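Local coordinates for protein aldehyde dehydrogenase 12 (Zea mays, PDB 6D97) that catalyses the NAD+-dependent oxidation of L-glutamate gamma-semialdehyde, the last step of proline catabolism in plants, at residues R277-L282 and V290-A295; A460-A465 and F503-D508; P267-F272 and K521-C526. All blocks are in the same frame, centred on the assembly; numbering follows the deposited sequence.

How the interactions relate
The first residues to enter are 267-272, a strand of the NAD-binding sheet, whose partner 521-526 arrives last, so interaction 3 spans the longest loop, encloses the other two without crossing either, and lays helix 517-524 on that sheet. Within it, helix 276-285 and strand 290-293 follow directly, and interaction 1 closes after only seven intervening residues. Interaction 2 comes later and brings the entry to strand 463-467 of the seven-stranded sheet against the 503-508 loop. Interactions 1 and 3 share the parallel sheet, where Lys291 N and Glu293 N probably bond to Thr270 O and Phe272 O, and both reach NAD. Interaction 2 packs against interaction 1 through Leu462, Ala460 and Pro505, joining the NAD-binding and seven-stranded parts.

Interaction 1 of 3, residues R277-L282 and V290-A295; sequences RVAEKL and VKLEDA. With NAD (nicotinamide-adenine-dinucleotide), chain E.
Leu282 and Val278 lie on the same side of the NAD adenine, Val278 CG1 over the C5A-N7A edge of the base and Leu282 beyond the N1A rim. Val278 CG1 is 3.4 Å from NAD C5A, and Leu282 CD2 comes to 3.6 Å from NAD N1A. The guanidinium of Arg277 has Val278 CG2 above one face, offset toward its rim. This is the helix-to-strand half of a beta-alpha-beta unit in the Rossmann-type NAD domain: helix 276-285 runs nearly antiparallel to strand 290-293, at 169°. With CG1 anti to the backbone N (chi1 178°), the branched Val278 sends one methyl to the base and the other to the phosphate, CG2 standing 3.2 Å from NAD O1A. Cutting Val278 back to an alanine removes both methyls and is likely to leave the adenine and the phosphate oxygen without their packing on this side.

An adjoining flank of the helix meets the strand. Alanine suits position 279, because its small methyl lets the helix approach: Leu292 sets its forked end against it, with CD2 3.8 Å from Ala279 CB, while Asp294 CB touches the same methyl at 3.9 Å. The carboxylates of Glu280 and Asp294 come fairly close, OE2 to OD2 4.3 Å; Arg510, which forms a salt bridge with Glu280, probably eases their repulsion. Leu282 serves the nucleotide pocket and the strand alike, its carbonyl O having Val290 CG1 against it at 4.2 Å.

Interaction 2 of 3, residues A460-A465 and F503-D508; sequences AHLTAA and FGPAGD
Leu462 meets Phe503 with the two side chains crossing at about a right angle, Leu462 CD1 lying 4.0 Å from Phe503 CZ. CG anti to the backbone N (chi1 -168°) carries the leucine branch over to the opposing loop, where CD1 also settles on the peptide joining Gly504 and Pro505, 3.5 Å from Pro505 N. A proline nitrogen carries no hydrogen, so an apolar methyl can rest there without burying a donor. Thr463 approaches the same phenyl ring on a slant and offers its methyl, CG2, at 3.5 Å from Phe503 CE1; its hydroxyl makes weak hydrogen bonds to Ser329 O and Thr494 O.

These side chains dock the loop that follows strand 485-488 onto the entry to strand 463-467, the strand next to edge strand 485-488 in the seven-stranded mixed sheet, which corresponds to the catalytic domain of aldehyde dehydrogenases. Beside them the backbones join directly: Ala506 N donates to His461 O over 3.1 Å at 155°, and Pro505 CA brings a CH to the same oxygen. Glycine suits position 504, since a side-chain carbon there would crowd Pro505 CD. The His461 imidazole is turned so that Ala506 O lies at its edge, near the ring plane. Asn483 takes its ND1, while NE2 is hydrogen-bonded to Lys94 of the second subunit.

Interaction 3 of 3, residues P267-F272 and K521-C526; sequences PKMTLF and KLVWSC. With NAD (nicotinamide-adenine-dinucleotide), chain E.
Leu271 sets CB obliquely against the CZ2-CH2 side of the Trp524 indole, the two side chains crossing at about a right angle: Leu271 CB is 3.5 Å from Trp524 CZ2 and as near to CH2. Having CG anti to the backbone N (chi1 -172°), the leucine then turns its tip to the neighbouring helix residue, and Leu271 CD2 comes within 4.0 Å of Val523 CG1. That same valine methyl also packs on one face of the Trp524 ring, toward its rim, so it fills the corner where the leucine tip and the indole meet.

Met269 fills the rest of the hollow on the same side of the indole, toward CZ3. Its flexible chain bends twice, at chi2 (-62°) and chi3 (-63°), which tucks CE in beside Val523 O at 3.5 Å and near Trp524 CZ3 at 3.9 Å. An unbranched, pliable thioether suits this irregular space between a ring and a backbone carbonyl. The large tryptophan is held by its polar end too, since NE1 is hydrogen-bonded to Gln208. Just beyond, Ser525 OG donates to Lys521 O over 2.7 Å, on a lone pair in the carbonyl plane.

Alternation along strand 269-273 sends Phe272 the other way, beneath helix 276-285, where its ring edge meets the nucleotide with CE1 3.2 Å from NAD O4B. Helix 276-285 on one face and helix 517-524 on the other sandwich the parallel sheet, and with the NAD-contacting Phe272 this is the arrangement of the Rossmann-type NAD-binding domain of aldehyde dehydrogenases.

Interaction 1 of 3, residues R277-L282 and V290-A295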
# COMPACT_ATOMS: atom_id res chain seq x y z
N ARG A 277 -21.96 -27.52 -5.20
CA ARG A 277 -22.80 -27.88 -6.35
C ARG A 277 -23.46 -26.64 -6.94
O ARG A 277 -23.43 -26.43 -8.16
CB ARG A 277 -23.84 -28.91 -5.91
CG ARG A 277 -24.36 -29.82 -7.01
CD ARG A 277 -25.72 -29.37 -7.50
NE ARG A 277 -26.70 -29.36 -6.42
CZ ARG A 277 -27.73 -28.51 -6.36
NH1 ARG A 277 -27.88 -27.60 -7.32
NH2 ARG A 277 -28.58 -28.56 -5.35
N VAL A 278 -24.07 -25.81 -6.09
CA VAL A 278 -24.77 -24.62 -6.58
C VAL A 278 -23.77 -23.58 -7.07
O VAL A 278 -24.03 -22.86 -8.04
CB VAL A 278 -25.68 -24.06 -5.48
CG1 VAL A 278 -26.37 -22.79 -5.96
CG2 VAL A 278 -26.71 -25.09 -5.05
N ALA A 279 -22.61 -23.49 -6.42
CA ALA A 279 -21.61 -22.49 -6.80
C ALA A 279 -21.12 -22.71 -8.23
O ALA A 279 -20.97 -21.75 -8.99
CB ALA A 279 -20.43 -22.53 -5.82
N GLU A 280 -20.87 -23.97 -8.60
CA GLU A 280 -20.39 -24.26 -9.94
C GLU A 280 -21.49 -24.08 -10.98
O GLU A 280 -21.23 -23.61 -12.09
CB GLU A 280 -19.82 -25.68 -10.00
CG GLU A 280 -18.59 -25.89 -9.12
CD GLU A 280 -17.43 -24.99 -9.52
OE1 GLU A 280 -17.27 -24.73 -10.73
OE2 GLU A 280 -16.70 -24.53 -8.62
N LYS A 281 -22.73 -24.46 -10.64
CA LYS A 281 -23.86 -24.22 -11.53
C LYS A 281 -24.04 -22.73 -11.79
O LYS A 281 -24.21 -22.31 -12.94
CB LYS A 281 -25.13 -24.82 -10.94
CG LYS A 281 -26.35 -24.73 -11.84
CD LYS A 281 -27.63 -24.88 -11.04
CE LYS A 281 -28.85 -25.00 -11.94
NZ LYS A 281 -28.90 -23.90 -12.93
N LEU A 282 -24.01 -21.92 -10.73
CA LEU A 282 -24.13 -20.48 -10.90
C LEU A 282 -22.95 -19.91 -11.66
O LEU A 282 -23.12 -19.01 -12.50
CB LEU A 282 -24.27 -19.79 -9.54
CG LEU A 282 -25.62 -19.90 -8.82
CD1 LEU A 282 -25.73 -18.86 -7.73
CD2 LEU A 282 -26.74 -19.75 -9.82
N VAL A 290 -19.15 -14.03 -10.97
CA VAL A 290 -19.45 -14.42 -9.60
C VAL A 290 -18.20 -14.31 -8.74
O VAL A 290 -17.07 -14.32 -9.24
CB VAL A 290 -19.99 -15.87 -9.52
CG1 VAL A 290 -21.34 -15.98 -10.18
CG2 VAL A 290 -19.01 -16.85 -10.14
N LYS A 291 -18.41 -14.22 -7.44
CA LYS A 291 -17.41 -14.54 -6.43
C LYS A 291 -17.99 -15.62 -5.54
O LYS A 291 -19.16 -15.55 -5.15
CB LYS A 291 -17.00 -13.31 -5.61
CG LYS A 291 -16.21 -12.27 -6.37
CD LYS A 291 -14.85 -12.78 -6.82
CE LYS A 291 -14.09 -11.70 -7.57
NZ LYS A 291 -12.90 -12.25 -8.28
N LEU A 292 -17.18 -16.62 -5.22
CA LEU A 292 -17.66 -17.82 -4.57
C LEU A 292 -17.00 -18.00 -3.21
O LEU A 292 -15.78 -17.85 -3.07
CB LEU A 292 -17.39 -19.06 -5.43
CG LEU A 292 -18.04 -19.05 -6.82
CD1 LEU A 292 -17.65 -20.29 -7.61
CD2 LEU A 292 -19.55 -18.94 -6.69
N GLU A 293 -17.82 -18.31 -2.21
CA GLU A 293 -17.39 -18.91 -0.96
C GLU A 293 -18.08 -20.27 -0.90
O GLU A 293 -19.16 -20.39 -0.32
CB GLU A 293 -17.74 -18.04 0.24
N ASP A 294 -17.48 -21.27 -1.52
CA ASP A 294 -18.13 -22.57 -1.66
C ASP A 294 -17.75 -23.48 -0.50
O ASP A 294 -17.26 -23.04 0.54
CB ASP A 294 -17.78 -23.18 -3.01
CG ASP A 294 -16.36 -22.88 -3.43
OD1 ASP A 294 -15.63 -22.24 -2.64
OD2 ASP A 294 -15.98 -23.28 -4.55
N ALA A 295 -17.96 -24.78 -0.69
CA ALA A 295 -17.75 -25.73 0.39
C ALA A 295 -16.26 -25.82 0.73
O ALA A 295 -15.39 -25.26 0.07
CB ALA A 295 -18.30 -27.10 0.01
PA NAD E . -26.76 -24.16 -0.79
O1A NAD E . -25.87 -24.12 -2.07
O2A NAD E . -27.72 -25.22 -0.60
O5B NAD E . -27.72 -23.06 -0.53
C5B NAD E . -27.24 -21.78 -0.21
C4B NAD E . -28.08 -20.64 -0.79
O4B NAD E . -28.10 -20.63 -2.20
C3B NAD E . -29.49 -20.64 -0.29
O3B NAD E . -29.93 -19.36 -0.06
C2B NAD E . -30.22 -21.25 -1.41
O2B NAD E . -31.53 -20.85 -1.42
C1B NAD E . -29.45 -20.72 -2.57
N9A NAD E . -29.55 -21.50 -3.79
C8A NAD E . -29.60 -22.87 -3.93
N7A NAD E . -29.67 -23.17 -5.23
C5A NAD E . -29.65 -22.00 -5.98
C6A NAD E . -29.68 -21.70 -7.33
N6A NAD E . -29.76 -22.77 -8.29
N1A NAD E . -29.65 -20.43 -7.75
C2A NAD E . -29.57 -19.40 -6.86
N3A NAD E . -29.53 -19.65 -5.53
C4A NAD E . -29.57 -20.92 -5.07
O3 NAD E . -26.12 -24.23 0.53
PN NAD E . -26.26 -25.41 1.59
O1N NAD E . -25.16 -25.05 2.65
O2N NAD E . -27.59 -25.40 2.27
O5D NAD E . -25.94 -26.78 1.03

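Interaction 2 of 3, residues A460-A465 and F503-D508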
# COMPACT_ATOMS: atom_id res chain seq x y z
N ALA A 460 -11.19 -28.73 -2.62
CA ALA A 460 -11.54 -27.52 -1.89
C ALA A 460 -10.36 -27.10 -1.02
O ALA A 460 -9.69 -27.94 -0.43
CB ALA A 460 -12.79 -27.73 -1.02
N HIS A 461 -10.12 -25.79 -0.97
CA HIS A 461 -8.98 -25.22 -0.24
C HIS A 461 -9.47 -24.00 0.54
O HIS A 461 -9.15 -22.86 0.22
CB HIS A 461 -7.85 -24.87 -1.20
CG HIS A 461 -7.38 -26.03 -2.02
ND1 HIS A 461 -6.79 -27.15 -1.46
CD2 HIS A 461 -7.42 -26.26 -3.35
CE1 HIS A 461 -6.48 -28.01 -2.41
NE2 HIS A 461 -6.85 -27.50 -3.57
N LEU A 462 -10.26 -24.27 1.59
CA LEU A 462 -10.81 -23.21 2.42
C LEU A 462 -9.94 -22.98 3.65
O LEU A 462 -9.01 -22.18 3.61
CB LEU A 462 -12.25 -23.54 2.82
CG LEU A 462 -13.09 -22.43 3.44
CD1 LEU A 462 -12.80 -21.09 2.79
CD2 LEU A 462 -14.56 -22.76 3.29
N THR A 463 -10.22 -23.69 4.74
CA THR A 463 -9.43 -23.54 5.95
C THR A 463 -8.58 -24.77 6.20
O THR A 463 -8.80 -25.84 5.63
CB THR A 463 -10.32 -23.26 7.17
OG1 THR A 463 -11.14 -24.41 7.44
CG2 THR A 463 -11.21 -22.06 6.92
N ALA A 464 -7.59 -24.59 7.07
CA ALA A 464 -6.62 -25.63 7.40
C ALA A 464 -5.86 -25.19 8.64
O ALA A 464 -5.77 -24.00 8.94
CB ALA A 464 -5.65 -25.88 6.24
N ALA A 465 -5.32 -26.17 9.35
CA ALA A 465 -4.55 -25.92 10.56
C ALA A 465 -3.34 -26.84 10.60
O ALA A 465 -3.44 -28.03 10.29
CB ALA A 465 -5.40 -26.13 11.82
N PHE A 503 -11.04 -14.23 5.47
CA PHE A 503 -11.60 -15.58 5.39
C PHE A 503 -12.08 -15.81 3.97
O PHE A 503 -12.82 -14.98 3.42
CB PHE A 503 -12.74 -15.79 6.39
CG PHE A 503 -13.40 -17.15 6.26
CD1 PHE A 503 -12.95 -18.22 7.00
CD2 PHE A 503 -14.47 -17.34 5.40
CE1 PHE A 503 -13.56 -19.46 6.89
CE2 PHE A 503 -15.08 -18.58 5.28
CZ PHE A 503 -14.62 -19.64 6.03
N GLY A 504 -11.67 -16.93 3.39
CA GLY A 504 -12.01 -17.25 2.03
C GLY A 504 -11.08 -18.31 1.49
O GLY A 504 -10.02 -18.59 2.05
N PRO A 505 -11.47 -18.94 0.39
CA PRO A 505 -10.64 -19.99 -0.21
C PRO A 505 -9.47 -19.38 -0.98
O PRO A 505 -9.36 -18.17 -1.13
CB PRO A 505 -11.62 -20.72 -1.13
CG PRO A 505 -12.56 -19.64 -1.56
CD PRO A 505 -12.71 -18.73 -0.38
N ALA A 506 -8.60 -20.26 -1.47
CA ALA A 506 -7.53 -19.89 -2.39
C ALA A 506 -7.53 -20.87 -3.56
O ALA A 506 -8.22 -21.89 -3.55
CB ALA A 506 -6.16 -19.88 -1.71
N GLY A 507 -6.72 -20.55 -4.57
CA GLY A 507 -6.61 -21.40 -5.74
C GLY A 507 -7.71 -21.24 -6.75
O GLY A 507 -7.91 -22.14 -7.58
N ASP A 508 -8.44 -20.13 -6.72
CA ASP A 508 -9.58 -19.91 -7.59
C ASP A 508 -9.73 -18.42 -7.88
O ASP A 508 -9.88 -17.63 -6.94
CB ASP A 508 -10.85 -20.49 -6.94
CG ASP A 508 -12.08 -20.39 -7.83
OD1 ASP A 508 -12.00 -19.85 -8.95
OD2 ASP A 508 -13.15 -20.87 -7.39

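Interaction 3 of 3, residues P267-F272 and K521-C526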
# COMPACT_ATOMS: atom_id res chain seq x y z
N PRO A 267 -27.31 -9.33 -13.02
CA PRO A 267 -26.48 -8.48 -12.16
C PRO A 267 -25.04 -8.53 -12.61
O PRO A 267 -24.57 -9.52 -13.18
CB PRO A 267 -26.67 -9.10 -10.77
CG PRO A 267 -26.95 -10.53 -11.05
CD PRO A 267 -27.75 -10.54 -12.32
N LYS A 268 -24.32 -7.43 -12.38
CA LYS A 268 -22.94 -7.35 -12.84
C LYS A 268 -21.98 -8.12 -11.95
O LYS A 268 -20.88 -8.46 -12.40
CB LYS A 268 -22.51 -5.89 -12.95
CG LYS A 268 -23.20 -5.16 -14.09
CD LYS A 268 -23.02 -5.94 -15.38
CE LYS A 268 -24.31 -6.07 -16.16
NZ LYS A 268 -24.72 -4.80 -16.82
N MET A 269 -22.37 -8.40 -10.71
CA MET A 269 -21.59 -9.25 -9.82
C MET A 269 -22.56 -10.02 -8.93
O MET A 269 -23.58 -9.48 -8.52
CB MET A 269 -20.61 -8.44 -8.97
CG MET A 269 -19.16 -8.91 -9.07
SD MET A 269 -18.92 -10.60 -8.47
CE MET A 269 -19.37 -10.42 -6.75
N THR A 270 -22.23 -11.28 -8.65
CA THR A 270 -23.03 -12.09 -7.74
C THR A 270 -22.09 -12.72 -6.72
O THR A 270 -21.16 -13.43 -7.09
CB THR A 270 -23.81 -13.18 -8.48
OG1 THR A 270 -24.77 -12.58 -9.35
CG2 THR A 270 -24.53 -14.08 -7.50
N LEU A 271 -22.33 -12.42 -5.45
CA LEU A 271 -21.65 -13.11 -4.36
C LEU A 271 -22.49 -14.32 -3.98
O LEU A 271 -23.66 -14.18 -3.59
CB LEU A 271 -21.46 -12.19 -3.15
CG LEU A 271 -20.61 -12.64 -1.95
CD1 LEU A 271 -21.36 -13.59 -1.01
CD2 LEU A 271 -19.32 -13.27 -2.43
N PHE A 272 -21.91 -15.51 -4.10
CA PHE A 272 -22.57 -16.72 -3.66
C PHE A 272 -21.76 -17.38 -2.56
O PHE A 272 -20.56 -17.60 -2.71
CB PHE A 272 -22.77 -17.72 -4.80
CG PHE A 272 -23.36 -19.02 -4.34
CD1 PHE A 272 -24.73 -19.13 -4.14
CD2 PHE A 272 -22.56 -20.11 -4.09
CE1 PHE A 272 -25.28 -20.30 -3.71
CE2 PHE A 272 -23.11 -21.30 -3.65
CZ PHE A 272 -24.47 -21.39 -3.46
N LYS A 521 -12.90 -4.78 -1.14
CA LYS A 521 -12.47 -4.17 -2.40
C LYS A 521 -12.35 -5.21 -3.51
O LYS A 521 -12.72 -4.94 -4.65
CB LYS A 521 -11.15 -3.43 -2.20
CG LYS A 521 -11.27 -2.17 -1.37
CD LYS A 521 -9.91 -1.48 -1.22
CE LYS A 521 -9.28 -1.75 0.13
NZ LYS A 521 -7.82 -1.44 0.15
N LEU A 522 -11.84 -6.40 -3.19
CA LEU A 522 -11.71 -7.45 -4.21
C LEU A 522 -13.08 -7.90 -4.70
O LEU A 522 -13.30 -8.05 -5.91
CB LEU A 522 -10.93 -8.63 -3.65
CG LEU A 522 -11.10 -9.95 -4.42
CD1 LEU A 522 -10.26 -9.92 -5.69
CD2 LEU A 522 -10.76 -11.15 -3.55
N VAL A 523 -14.02 -8.11 -3.78
CA VAL A 523 -15.29 -8.73 -4.13
C VAL A 523 -16.24 -7.72 -4.77
O VAL A 523 -16.98 -8.06 -5.70
CB VAL A 523 -15.90 -9.39 -2.88
CG1 VAL A 523 -17.33 -9.82 -3.15
CG2 VAL A 523 -15.07 -10.58 -2.45
N TRP A 524 -16.23 -6.48 -4.30
CA TRP A 524 -17.31 -5.54 -4.60
C TRP A 524 -16.87 -4.35 -5.44
O TRP A 524 -17.65 -3.40 -5.59
CB TRP A 524 -17.96 -5.07 -3.30
CG TRP A 524 -18.70 -6.18 -2.65
CD1 TRP A 524 -18.49 -6.70 -1.41
CD2 TRP A 524 -19.76 -6.93 -3.24
NE1 TRP A 524 -19.37 -7.73 -1.18
CE2 TRP A 524 -20.16 -7.89 -2.29
CE3 TRP A 524 -20.42 -6.89 -4.47
CZ2 TRP A 524 -21.19 -8.80 -2.53
CZ3 TRP A 524 -21.44 -7.79 -4.71
CH2 TRP A 524 -21.82 -8.73 -3.74
N SER A 525 -15.67 -4.37 -5.99
CA SER A 525 -15.26 -3.33 -6.92
C SER A 525 -14.30 -3.93 -7.94
O SER A 525 -13.78 -5.04 -7.77
CB SER A 525 -14.61 -2.14 -6.20
OG SER A 525 -13.36 -2.49 -5.64
N CYS A 526 -14.09 -3.19 -9.02
CA CYS A 526 -13.13 -3.53 -10.05
C CYS A 526 -12.22 -2.34 -10.28
O CYS A 526 -12.53 -1.21 -9.87
CB CYS A 526 -13.83 -3.94 -11.36
SG CYS A 526 -14.94 -2.69 -12.03
PA NAD E . -26.76 -24.16 -0.79
O1A NAD E . -25.87 -24.12 -2.07
O2A NAD E . -27.72 -25.22 -0.60
O5B NAD E . -27.72 -23.06 -0.53
C5B NAD E . -27.24 -21.78 -0.21
C4B NAD E . -28.08 -20.64 -0.79
O4B NAD E . -28.10 -20.63 -2.20
C3B NAD E . -29.49 -20.64 -0.29
O3B NAD E . -29.93 -19.36 -0.06
C2B NAD E . -30.22 -21.25 -1.41
O2B NAD E . -31.53 -20.85 -1.42
C1B NAD E . -29.45 -20.72 -2.57
N9A NAD E . -29.55 -21.50 -3.79
C8A NAD E . -29.60 -22.87 -3.93
N7A NAD E . -29.67 -23.17 -5.23
C5A NAD E . -29.65 -22.00 -5.98
C6A NAD E . -29.68 -21.70 -7.33
N6A NAD E . -29.76 -22.77 -8.29
N1A NAD E . -29.65 -20.43 -7.75
C2A NAD E . -29.57 -19.40 -6.86
N3A NAD E . -29.53 -19.65 -5.53
C4A NAD E . -29.57 -20.92 -5.07
O3 NAD E . -26.12 -24.23 0.53
PN NAD E . -26.26 -25.41 1.59
O1N NAD E . -25.16 -25.05 2.65
O2N NAD E . -27.59 -25.40 2.27
O5D NAD E . -25.94 -26.78 1.03